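Local coordinates for beta-amyloid-like protein (Caenorhabditis elegans, PDB 3K66) that is an amyloid precursor protein homologue whose E2 domain carries a heparin binding site, with a probable part in cell adhesion, at residues K131-A136 with N178-M183; E138-H143 with R171-R176. All blocks are in the same frame, centred on the assembly; numbering follows the deposited sequence.

Overall arrangement
Contacts 1 and 2 join the same two helices, 123-154 and 163-182, with centres about 10 Å apart. Both are buried, and both lie on the same side of the chain's centre. Contact 1 is farther from that centre, about 23 Å against about 15 Å. The 171-176 segment comes before 178-183 in the chain, while 138-143 follows 131-136, as expected for antiparallel helices. Contact 1 sets a tyrosine ring against a threonine. Contact 2 sets an isoleucine against helix backbone and an aspartate, with charged residues around it. The two meet where the Y133 hydroxyl packs on R176. Helices 55-119 and 195-209 supply neighbours to both.

Contact 1: residues K131-A136 with N178-M183; sequences KAYIRA and NGTLAM
Y133 reaches across to T180 and is the main side chain of this contact. Its CG stands anti to the backbone N (chi1 172°), which carries the ring out toward helix 163-182. The ring and the threonine side chain cross at a slant. T180 comes to the CD2-CE2 side of the ring with both its branches. The methyl T180 CG2 lies 3.6 Å from Y133 CD2. The hydroxyl T180 OG1 sits farther along the ring, near CE2 and CZ, and is 3.3 Å from Y133 OH. The T180 rotamer fits this: OG1 is beside its own backbone N (chi1 -50°) and CG2 is anti to it. OG1 has its clear acceptor in the carbonyl of R176, one turn earlier in its helix. Y133 OH has a weak hydrogen bond to E137. Beside the pair, I134 CD1 and L181 CD2 come no closer than 5.3 Å. A106 and T107 of helix 55-119 also touch Y133, so a third helix joins the packing within the helical E2 domain. The threonine thus plays two parts: its hydroxyl is tied back to its own helix, while CB and CG2 give the tyrosine ring a carbon surface to pack on.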
# COMPACT_ATOMS: atom_id res chain seq x y z
N LYS A 131 13.74 -9.62 -17.57
CA LYS A 131 13.65 -8.27 -17.01
C LYS A 131 12.23 -7.98 -16.56
O LYS A 131 12.01 -7.26 -15.58
CB LYS A 131 14.11 -7.22 -18.02
CG LYS A 131 15.49 -7.51 -18.58
CD LYS A 131 16.29 -6.26 -18.95
CE LYS A 131 15.88 -5.71 -20.30
NZ LYS A 131 16.82 -4.66 -20.78
N ALA A 132 11.25 -8.54 -17.27
CA ALA A 132 9.86 -8.32 -16.90
C ALA A 132 9.59 -9.02 -15.57
O ALA A 132 8.98 -8.47 -14.65
CB ALA A 132 8.94 -8.86 -17.98
N TYR A 133 10.07 -10.26 -15.47
CA TYR A 133 9.89 -11.03 -14.26
C TYR A 133 10.55 -10.33 -13.08
O TYR A 133 10.00 -10.30 -11.98
CB TYR A 133 10.48 -12.43 -14.43
CG TYR A 133 10.50 -13.20 -13.14
CD1 TYR A 133 9.31 -13.63 -12.54
CD2 TYR A 133 11.70 -13.44 -12.49
CE1 TYR A 133 9.33 -14.28 -11.32
CE2 TYR A 133 11.74 -14.08 -11.26
CZ TYR A 133 10.55 -14.50 -10.68
OH TYR A 133 10.59 -15.13 -9.44
N ILE A 134 11.74 -9.77 -13.33
CA ILE A 134 12.48 -9.06 -12.30
C ILE A 134 11.71 -7.83 -11.83
O ILE A 134 11.56 -7.58 -10.64
CB ILE A 134 13.86 -8.62 -12.84
CG1 ILE A 134 14.79 -9.84 -12.86
CG2 ILE A 134 14.46 -7.49 -11.98
CD1 ILE A 134 16.16 -9.54 -13.39
N ARG A 135 11.25 -7.04 -12.79
CA ARG A 135 10.49 -5.83 -12.48
C ARG A 135 9.35 -6.25 -11.56
O ARG A 135 9.12 -5.61 -10.53
CB ARG A 135 9.93 -5.23 -13.78
CG ARG A 135 10.41 -3.82 -14.08
CD ARG A 135 9.92 -3.29 -15.42
NE ARG A 135 10.66 -3.87 -16.53
CZ ARG A 135 10.13 -4.66 -17.44
NH1 ARG A 135 8.83 -4.96 -17.35
NH2 ARG A 135 10.88 -5.16 -18.42
N ALA A 136 8.67 -7.34 -11.92
CA ALA A 136 7.53 -7.84 -11.15
C ALA A 136 7.85 -8.12 -9.69
O ALA A 136 7.20 -7.60 -8.79
CB ALA A 136 6.97 -9.10 -11.79
N ASN A 178 16.81 -15.34 -7.65
CA ASN A 178 18.03 -16.09 -7.93
C ASN A 178 17.67 -17.39 -8.63
O ASN A 178 18.20 -17.70 -9.70
CB ASN A 178 18.85 -16.33 -6.66
CG ASN A 178 19.73 -15.13 -6.33
OD1 ASN A 178 19.99 -14.84 -5.18
ND2 ASN A 178 20.18 -14.43 -7.37
N GLY A 179 16.74 -18.13 -8.05
CA GLY A 179 16.32 -19.37 -8.67
C GLY A 179 15.99 -19.14 -10.14
O GLY A 179 16.38 -19.91 -11.01
N THR A 180 15.30 -18.05 -10.43
CA THR A 180 14.94 -17.79 -11.81
C THR A 180 16.17 -17.56 -12.69
O THR A 180 16.18 -17.95 -13.86
CB THR A 180 13.96 -16.63 -11.89
OG1 THR A 180 12.89 -16.86 -10.96
CG2 THR A 180 13.37 -16.51 -13.27
N LEU A 181 17.22 -16.96 -12.13
CA LEU A 181 18.47 -16.74 -12.85
C LEU A 181 19.17 -18.10 -13.04
O LEU A 181 19.81 -18.36 -14.07
CB LEU A 181 19.37 -15.76 -12.07
CG LEU A 181 18.91 -14.29 -12.12
CD1 LEU A 181 19.20 -13.56 -10.80
CD2 LEU A 181 19.61 -13.59 -13.26
N ALA A 182 19.05 -18.96 -12.04
CA ALA A 182 19.67 -20.27 -12.13
C ALA A 182 19.17 -21.02 -13.39
O ALA A 182 19.90 -21.81 -13.98
CB ALA A 182 19.38 -21.10 -10.87
N MET A 183 17.94 -20.75 -13.79
CA MET A 183 17.42 -21.42 -14.96
C MET A 183 18.28 -21.22 -16.19
O MET A 183 18.12 -21.93 -17.17
CB MET A 183 15.97 -20.98 -15.21
CG MET A 183 15.00 -21.67 -14.27
SD MET A 183 13.33 -21.03 -14.33
CE MET A 183 12.65 -21.57 -12.72

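Contact 2: residues E138-H143 with R171-R176; sequences EKDRMH and RYIDLR
I173 lays its CD1 methyl over the backbone of helix 123-154 at D140 and R141. I173 CD1 lies 3.7 Å from R141 N, with R141 CA close by. It also meets the first part of both side chains, with R141 CB 4.1 Å from I173 CD1. The isoleucine is stretched toward the opposite helix. Its CG1 lies anti to the carbonyl carbon (chi1 -72°), and the extended chi2 of 173° then carries CD1 across. The D140 side chain crosses it at a slant, and its carboxylate carbon CG is 3.9 Å from I173 CD1. The methyl therefore packs beside a charged group, whose OD2 is held by a salt bridge to K103 of helix 55-119. This is side-chain packing between two antiparallel helices of the all-helical E2 domain, closest in backbone at R141 and I173. E137, one turn before R141, also touches I173. Charged side chains lie around this contact. R176 NH2 is 4.5 Å from D140 OD2, too far for a salt bridge and with the oxygen well out of the guanidinium plane. R176 NE instead pairs with E137. R141 extends from CG to NE and has a long, charge-only salt bridge to E138 within its own helix. R206 of helix 195-209 stands near R141 as a like charge, with the acids E138 and D174 beside them. R206 forms salt bridges to both acids, and probably eases the repulsion between them.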
# COMPACT_ATOMS: atom_id res chain seq x y z
N GLU A 138 10.51 -7.19 -8.02
CA GLU A 138 10.99 -5.98 -7.39
C GLU A 138 9.83 -5.02 -7.03
O GLU A 138 9.90 -4.33 -6.02
CB GLU A 138 12.04 -5.30 -8.26
CG GLU A 138 13.31 -4.90 -7.48
CD GLU A 138 14.04 -6.08 -6.84
OE1 GLU A 138 14.29 -7.09 -7.52
OE2 GLU A 138 14.39 -6.01 -5.66
N LYS A 139 8.78 -4.98 -7.85
CA LYS A 139 7.62 -4.14 -7.55
C LYS A 139 7.01 -4.67 -6.25
O LYS A 139 6.51 -3.92 -5.43
CB LYS A 139 6.57 -4.21 -8.66
CG LYS A 139 6.95 -3.39 -9.76
N ASP A 140 7.06 -5.98 -6.09
CA ASP A 140 6.52 -6.61 -4.89
C ASP A 140 7.31 -6.10 -3.68
O ASP A 140 6.74 -5.78 -2.63
CB ASP A 140 6.61 -8.14 -5.00
CG ASP A 140 5.84 -8.86 -3.90
OD1 ASP A 140 5.29 -8.19 -2.99
OD2 ASP A 140 5.80 -10.10 -3.95
N ARG A 141 8.63 -6.06 -3.81
CA ARG A 141 9.49 -5.60 -2.73
C ARG A 141 9.13 -4.16 -2.37
O ARG A 141 8.79 -3.85 -1.24
CB ARG A 141 10.97 -5.70 -3.16
CG ARG A 141 12.01 -5.38 -2.11
CD ARG A 141 13.35 -5.79 -2.64
NE ARG A 141 14.47 -5.45 -1.78
CZ ARG A 141 14.92 -4.21 -1.59
NH1 ARG A 141 14.35 -3.18 -2.19
NH2 ARG A 141 15.96 -4.01 -0.78
N MET A 142 9.19 -3.28 -3.36
CA MET A 142 8.88 -1.88 -3.15
C MET A 142 7.57 -1.70 -2.36
O MET A 142 7.54 -0.98 -1.36
CB MET A 142 8.80 -1.15 -4.49
CG MET A 142 8.30 0.27 -4.36
SD MET A 142 7.85 0.91 -5.98
CE MET A 142 6.51 -0.15 -6.37
N HIS A 143 6.50 -2.34 -2.80
CA HIS A 143 5.24 -2.21 -2.09
C HIS A 143 5.34 -2.72 -0.66
O HIS A 143 4.83 -2.10 0.26
CB HIS A 143 4.12 -2.95 -2.79
CG HIS A 143 3.51 -2.20 -3.93
ND1 HIS A 143 2.26 -1.63 -3.86
CD2 HIS A 143 3.98 -1.92 -5.17
CE1 HIS A 143 1.98 -1.04 -5.01
NE2 HIS A 143 3.01 -1.20 -5.82
N ARG A 171 13.08 -12.00 1.65
CA ARG A 171 13.99 -13.13 1.52
C ARG A 171 13.59 -13.99 0.32
O ARG A 171 14.41 -14.27 -0.57
CB ARG A 171 13.96 -13.99 2.78
CG ARG A 171 15.31 -14.25 3.37
CD ARG A 171 15.17 -14.53 4.84
NE ARG A 171 16.38 -14.20 5.58
CZ ARG A 171 16.40 -13.93 6.89
NH1 ARG A 171 15.27 -13.94 7.59
NH2 ARG A 171 17.54 -13.64 7.49
N TYR A 172 12.34 -14.41 0.31
CA TYR A 172 11.88 -15.23 -0.79
C TYR A 172 11.88 -14.53 -2.13
O TYR A 172 12.00 -15.17 -3.17
CB TYR A 172 10.51 -15.81 -0.50
CG TYR A 172 10.58 -17.08 0.28
CD1 TYR A 172 10.78 -18.31 -0.35
CD2 TYR A 172 10.46 -17.05 1.67
CE1 TYR A 172 10.85 -19.48 0.39
CE2 TYR A 172 10.54 -18.22 2.42
CZ TYR A 172 10.74 -19.43 1.77
OH TYR A 172 10.84 -20.58 2.51
N ILE A 173 11.72 -13.21 -2.15
CA ILE A 173 11.75 -12.54 -3.44
C ILE A 173 13.15 -12.72 -4.02
O ILE A 173 13.33 -13.06 -5.20
CB ILE A 173 11.43 -11.03 -3.33
CG1 ILE A 173 9.93 -10.87 -3.03
CG2 ILE A 173 11.78 -10.34 -4.67
CD1 ILE A 173 9.51 -9.49 -2.74
N ASP A 174 14.14 -12.55 -3.16
CA ASP A 174 15.50 -12.75 -3.60
C ASP A 174 15.62 -14.21 -4.07
O ASP A 174 16.01 -14.46 -5.21
CB ASP A 174 16.50 -12.47 -2.47
CG ASP A 174 16.85 -10.98 -2.33
OD1 ASP A 174 16.14 -10.09 -2.87
OD2 ASP A 174 17.85 -10.71 -1.64
N LEU A 175 15.24 -15.16 -3.22
CA LEU A 175 15.32 -16.58 -3.59
C LEU A 175 14.69 -16.84 -4.95
O LEU A 175 15.36 -17.35 -5.86
CB LEU A 175 14.69 -17.46 -2.52
CG LEU A 175 15.60 -17.75 -1.33
CD1 LEU A 175 14.87 -18.62 -0.31
CD2 LEU A 175 16.87 -18.43 -1.80
N ARG A 176 13.41 -16.51 -5.12
CA ARG A 176 12.76 -16.72 -6.41
C ARG A 176 13.59 -16.06 -7.54
O ARG A 176 13.89 -16.70 -8.56
CB ARG A 176 11.31 -16.17 -6.41
CG ARG A 176 10.30 -17.01 -5.63
CD ARG A 176 8.91 -16.42 -5.74
NE ARG A 176 8.82 -15.14 -5.07
CZ ARG A 176 8.37 -14.96 -3.83
NH1 ARG A 176 7.95 -15.99 -3.10
NH2 ARG A 176 8.38 -13.74 -3.30